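Local atomic coordinates of signal recognition particle subunit SRP14 (Schizosaccharomyces pombe, PDB entry 2W9J), a protein that probably serves in the signal recognition particle, an RNA-protein complex that targets secretory and membrane proteins to the endoplasmic reticulum during their synthesis. Residues L64-F67 and T68-F71; L9-L12 and T13-Q17. One frame throughout, in Å; residues are numbered along the deposited sequence.

Contact 1. Residues L64-F67 and T68-F71; sequences LDYF and TDFF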
# COMPACT_ATOMS: atom_id res chain seq x y z
N LEU A 64 6.06 0.58 -12.90
CA LEU A 64 5.01 0.43 -13.93
C LEU A 64 4.76 -1.01 -14.35
O LEU A 64 3.62 -1.42 -14.51
CB LEU A 64 5.31 1.27 -15.17
CG LEU A 64 4.86 2.73 -15.24
CD1 LEU A 64 4.71 3.16 -16.71
CD2 LEU A 64 3.56 2.99 -14.46
N ASP A 65 5.84 -1.76 -14.55
CA ASP A 65 5.77 -3.15 -14.96
C ASP A 65 5.01 -4.04 -13.96
O ASP A 65 4.50 -5.10 -14.32
CB ASP A 65 7.18 -3.70 -15.19
CG ASP A 65 7.85 -3.14 -16.44
OD1 ASP A 65 7.14 -2.55 -17.29
OD2 ASP A 65 9.09 -3.29 -16.57
N TYR A 66 4.95 -3.61 -12.70
CA TYR A 66 4.37 -4.42 -11.65
C TYR A 66 3.00 -3.90 -11.20
O TYR A 66 2.41 -4.41 -10.24
CB TYR A 66 5.34 -4.53 -10.46
CG TYR A 66 5.11 -5.73 -9.55
CD1 TYR A 66 4.62 -5.57 -8.25
CD2 TYR A 66 5.38 -7.04 -10.00
CE1 TYR A 66 4.40 -6.67 -7.40
CE2 TYR A 66 5.16 -8.15 -9.16
CZ TYR A 66 4.67 -7.95 -7.87
OH TYR A 66 4.45 -9.03 -7.03
N PHE A 67 2.48 -2.90 -11.91
CA PHE A 67 1.20 -2.28 -11.57
C PHE A 67 0.01 -3.27 -11.47
O PHE A 67 -0.64 -3.38 -10.42
CB PHE A 67 0.88 -1.14 -12.55
CG PHE A 67 1.12 0.24 -12.00
CD1 PHE A 67 2.28 0.54 -11.28
CD2 PHE A 67 0.19 1.26 -12.23
CE1 PHE A 67 2.50 1.81 -10.77
CE2 PHE A 67 0.40 2.53 -11.73
CZ PHE A 67 1.56 2.81 -11.00
N THR A 68 -0.26 -3.99 -12.56
CA THR A 68 -1.30 -5.02 -12.58
C THR A 68 -1.22 -5.92 -11.33
O THR A 68 -2.19 -6.02 -10.56
CB THR A 68 -1.19 -5.90 -13.84
OG1 THR A 68 -1.36 -5.09 -15.00
CG2 THR A 68 -2.23 -7.00 -13.82
N ASP A 69 -0.05 -6.54 -11.14
CA ASP A 69 0.23 -7.46 -10.04
C ASP A 69 -0.03 -6.83 -8.68
O ASP A 69 -0.73 -7.41 -7.85
CB ASP A 69 1.69 -7.92 -10.10
CG ASP A 69 1.92 -9.02 -11.13
OD1 ASP A 69 1.29 -10.11 -11.00
OD2 ASP A 69 2.73 -8.81 -12.06
N PHE A 70 0.55 -5.64 -8.48
CA PHE A 70 0.46 -4.94 -7.21
C PHE A 70 -0.95 -4.53 -6.89
O PHE A 70 -1.40 -4.71 -5.77
CB PHE A 70 1.37 -3.70 -7.17
CG PHE A 70 1.31 -2.98 -5.86
CD1 PHE A 70 2.11 -3.37 -4.80
CD2 PHE A 70 0.39 -1.95 -5.66
CE1 PHE A 70 2.03 -2.73 -3.57
CE2 PHE A 70 0.31 -1.30 -4.43
CZ PHE A 70 1.13 -1.69 -3.38
N PHE A 71 -1.65 -3.96 -7.86
CA PHE A 71 -3.03 -3.58 -7.63
C PHE A 71 -3.95 -4.79 -7.50
O PHE A 71 -4.97 -4.73 -6.81
CB PHE A 71 -3.52 -2.54 -8.64
CG PHE A 71 -2.85 -1.21 -8.47
CD1 PHE A 71 -1.95 -0.73 -9.41
CD2 PHE A 71 -3.05 -0.47 -7.30
CE1 PHE A 71 -1.29 0.49 -9.22
CE2 PHE A 71 -2.40 0.75 -7.11
CZ PHE A 71 -1.52 1.22 -8.07
O HOH W 1 1.93 -6.45 -13.18
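Phe67 and Phe71, one helical turn apart, make an edge-to-face pair: the rim of Phe71 meets a face of Phe67, centroids 5.0 Å apart and planes at 81°. CE1 of Phe71 does the touching, standing 3.4 Å above the Phe67 plane near its rim, while Leu64 CD2 lies over the centre of the opposite face, a place that suits a flat, two-faced side chain. Phe67 also rests on Val46 and Val62 of the sheet. Replacing it by an alanine is likely to take away the surface on which the Phe71 edge and the Leu64 methyl rest, leaving the Phe71 ring freer to turn. The backbone underneath is firmly tied, Phe71 N to Phe67 O and Phe70 N to Tyr66 O, each 2.8 Å and almost straight.

The other side is looser and faces solvent. Tyr66 turns its CG away from its own N (chi1 -158°) and lays its ring across Asp69, whose CB makes a CH-pi contact 3.6 Å from the ring centroid. A water ties Asp65 O to Asp69 N and OD2. With Tyr66 at the N-cap, the arrangement joins the turn after strand 57-63 to the first turn of helix 67-76, the closing helix of the alpha-beta-beta-beta-alpha fold of the SRP9/SRP14 family.

Contact 2. Residues L9-L12 and T13-Q17; sequences LKKL and TDLLQ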
# COMPACT_ATOMS: atom_id res chain seq x y z
N LEU A 9 2.17 -4.38 1.64
CA LEU A 9 0.92 -5.13 1.68
C LEU A 9 0.76 -5.89 2.98
O LEU A 9 -0.36 -6.08 3.45
CB LEU A 9 0.86 -6.11 0.51
CG LEU A 9 0.85 -5.43 -0.86
CD1 LEU A 9 0.99 -6.43 -1.97
CD2 LEU A 9 -0.40 -4.59 -1.02
N LYS A 10 1.88 -6.32 3.55
CA LYS A 10 1.86 -7.05 4.82
C LYS A 10 1.49 -6.11 5.96
O LYS A 10 0.71 -6.48 6.85
CB LYS A 10 3.21 -7.71 5.10
CG LYS A 10 3.30 -8.39 6.47
CD LYS A 10 2.17 -9.43 6.67
CE LYS A 10 1.99 -9.82 8.14
NZ LYS A 10 0.57 -10.16 8.45
N LYS A 11 2.03 -4.90 5.91
CA LYS A 11 1.82 -3.92 6.98
C LYS A 11 0.46 -3.22 6.84
O LYS A 11 -0.12 -2.77 7.83
CB LYS A 11 2.98 -2.92 7.03
CG LYS A 11 3.13 -2.15 8.36
CD LYS A 11 3.22 -3.08 9.58
CE LYS A 11 2.55 -2.43 10.80
NZ LYS A 11 2.09 -3.43 11.81
N LEU A 12 -0.03 -3.16 5.60
CA LEU A 12 -1.35 -2.63 5.28
C LEU A 12 -2.44 -3.47 5.92
O LEU A 12 -3.38 -2.93 6.50
CB LEU A 12 -1.57 -2.62 3.76
CG LEU A 12 -2.90 -2.13 3.20
CD1 LEU A 12 -3.18 -0.72 3.67
CD2 LEU A 12 -2.88 -2.18 1.70
N THR A 13 -2.31 -4.79 5.79
CA THR A 13 -3.15 -5.74 6.49
C THR A 13 -3.22 -5.37 7.95
O THR A 13 -4.29 -5.07 8.48
CB THR A 13 -2.58 -7.17 6.36
OG1 THR A 13 -2.71 -7.62 5.01
CG2 THR A 13 -3.32 -8.14 7.28
N ASP A 14 -2.06 -5.36 8.59
CA ASP A 14 -1.98 -5.19 10.04
C ASP A 14 -2.41 -3.80 10.50
O ASP A 14 -2.74 -3.61 11.67
CB ASP A 14 -0.58 -5.56 10.53
CG ASP A 14 -0.18 -7.00 10.17
OD1 ASP A 14 -1.03 -7.91 10.28
OD2 ASP A 14 0.98 -7.22 9.76
N LEU A 15 -2.44 -2.84 9.57
CA LEU A 15 -3.02 -1.51 9.84
C LEU A 15 -4.54 -1.54 9.84
O LEU A 15 -5.18 -0.86 10.64
CB LEU A 15 -2.55 -0.47 8.82
CG LEU A 15 -1.19 0.21 8.95
CD1 LEU A 15 -1.27 1.62 8.36
CD2 LEU A 15 -0.66 0.27 10.39
N LEU A 16 -5.10 -2.32 8.92
CA LEU A 16 -6.55 -2.48 8.80
C LEU A 16 -7.11 -3.45 9.84
O LEU A 16 -8.27 -3.32 10.25
CB LEU A 16 -6.93 -2.91 7.38
CG LEU A 16 -6.55 -2.00 6.21
CD1 LEU A 16 -7.05 -2.61 4.91
CD2 LEU A 16 -7.09 -0.58 6.38
N GLN A 17 -6.29 -4.43 10.25
CA GLN A 17 -6.63 -5.38 11.31
C GLN A 17 -6.78 -4.68 12.65
O GLN A 17 -7.67 -5.01 13.43
CB GLN A 17 -5.55 -6.45 11.45
CG GLN A 17 -5.71 -7.67 10.56
CD GLN A 17 -4.61 -8.70 10.77
OE1 GLN A 17 -3.61 -8.44 11.46
NE2 GLN A 17 -4.78 -9.88 10.17
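Lys10 and Asp14 form a salt bridge one turn apart on helix 5-17, the lysine reaching forward along the helix so that NZ lies 3.2 Å from Asp14 OD2 and 3.3 Å from OD1. Both hydrogen bonds are weak, so the ammonium straddles the carboxylate without gripping either oxygen closely. Bends at chi2 (55°) and again near its end swing the long lysine chain forward to Asp14, and CE also passes close to OD2. Lys11 approaches Asp14 roughly at right angles; its NZ rests 3.6 Å from Asp14 CB but 4.4 Å from OD2, too far for a salt bridge, although its charge may still help to stabilise the carboxylate.

Such pairs are characteristic of the outer face of an amphipathic helix, here the opening helix of the alpha-beta-beta-beta-alpha fold. Asp14 CG lies beside its backbone N (chi1 -58°), which leaves the carboxylate on the Lys10 side; the bond from Asp14 N to Lys10 O is weak, 3.5 Å. Thr13 is probably tolerated here partly because its hydroxyl can bond to the preceding turn: OG1 donates to Leu9 O (3.2 Å) in the carbonyl plane, beside a weak bond from Thr13 N to the same oxygen. Leu16 N bonds to Leu12 O at 3.0 Å.

Further out, Leu9 and Leu12 lay their branched, apolar ends against Tyr74 of helix 67-76, Thr13 meets Val77 and Gln81, and Leu15 packs on Ala55.

How the contacts relate
Contact 2 belongs to the first helix of the chain and contact 1 to the start of the last, with the strands between them in sequence. Their centres lie about 19 Å apart, on opposite sides of the centre of the chain, yet the two meet where the helices pack: Phe70 CE1 of contact 1 lies 4.0 Å from Leu9 CD2 of contact 2. From this junction the buried Phe70 ring also touches Phe8 of helix 5-17 and Val62 and Ile48 of the sheet. The model contains no RNA; in the mammalian SRP9/SRP14 heterodimer the RNA binds the face of the beta-sheet away from the helices, so both contacts probably lie on the far side from it.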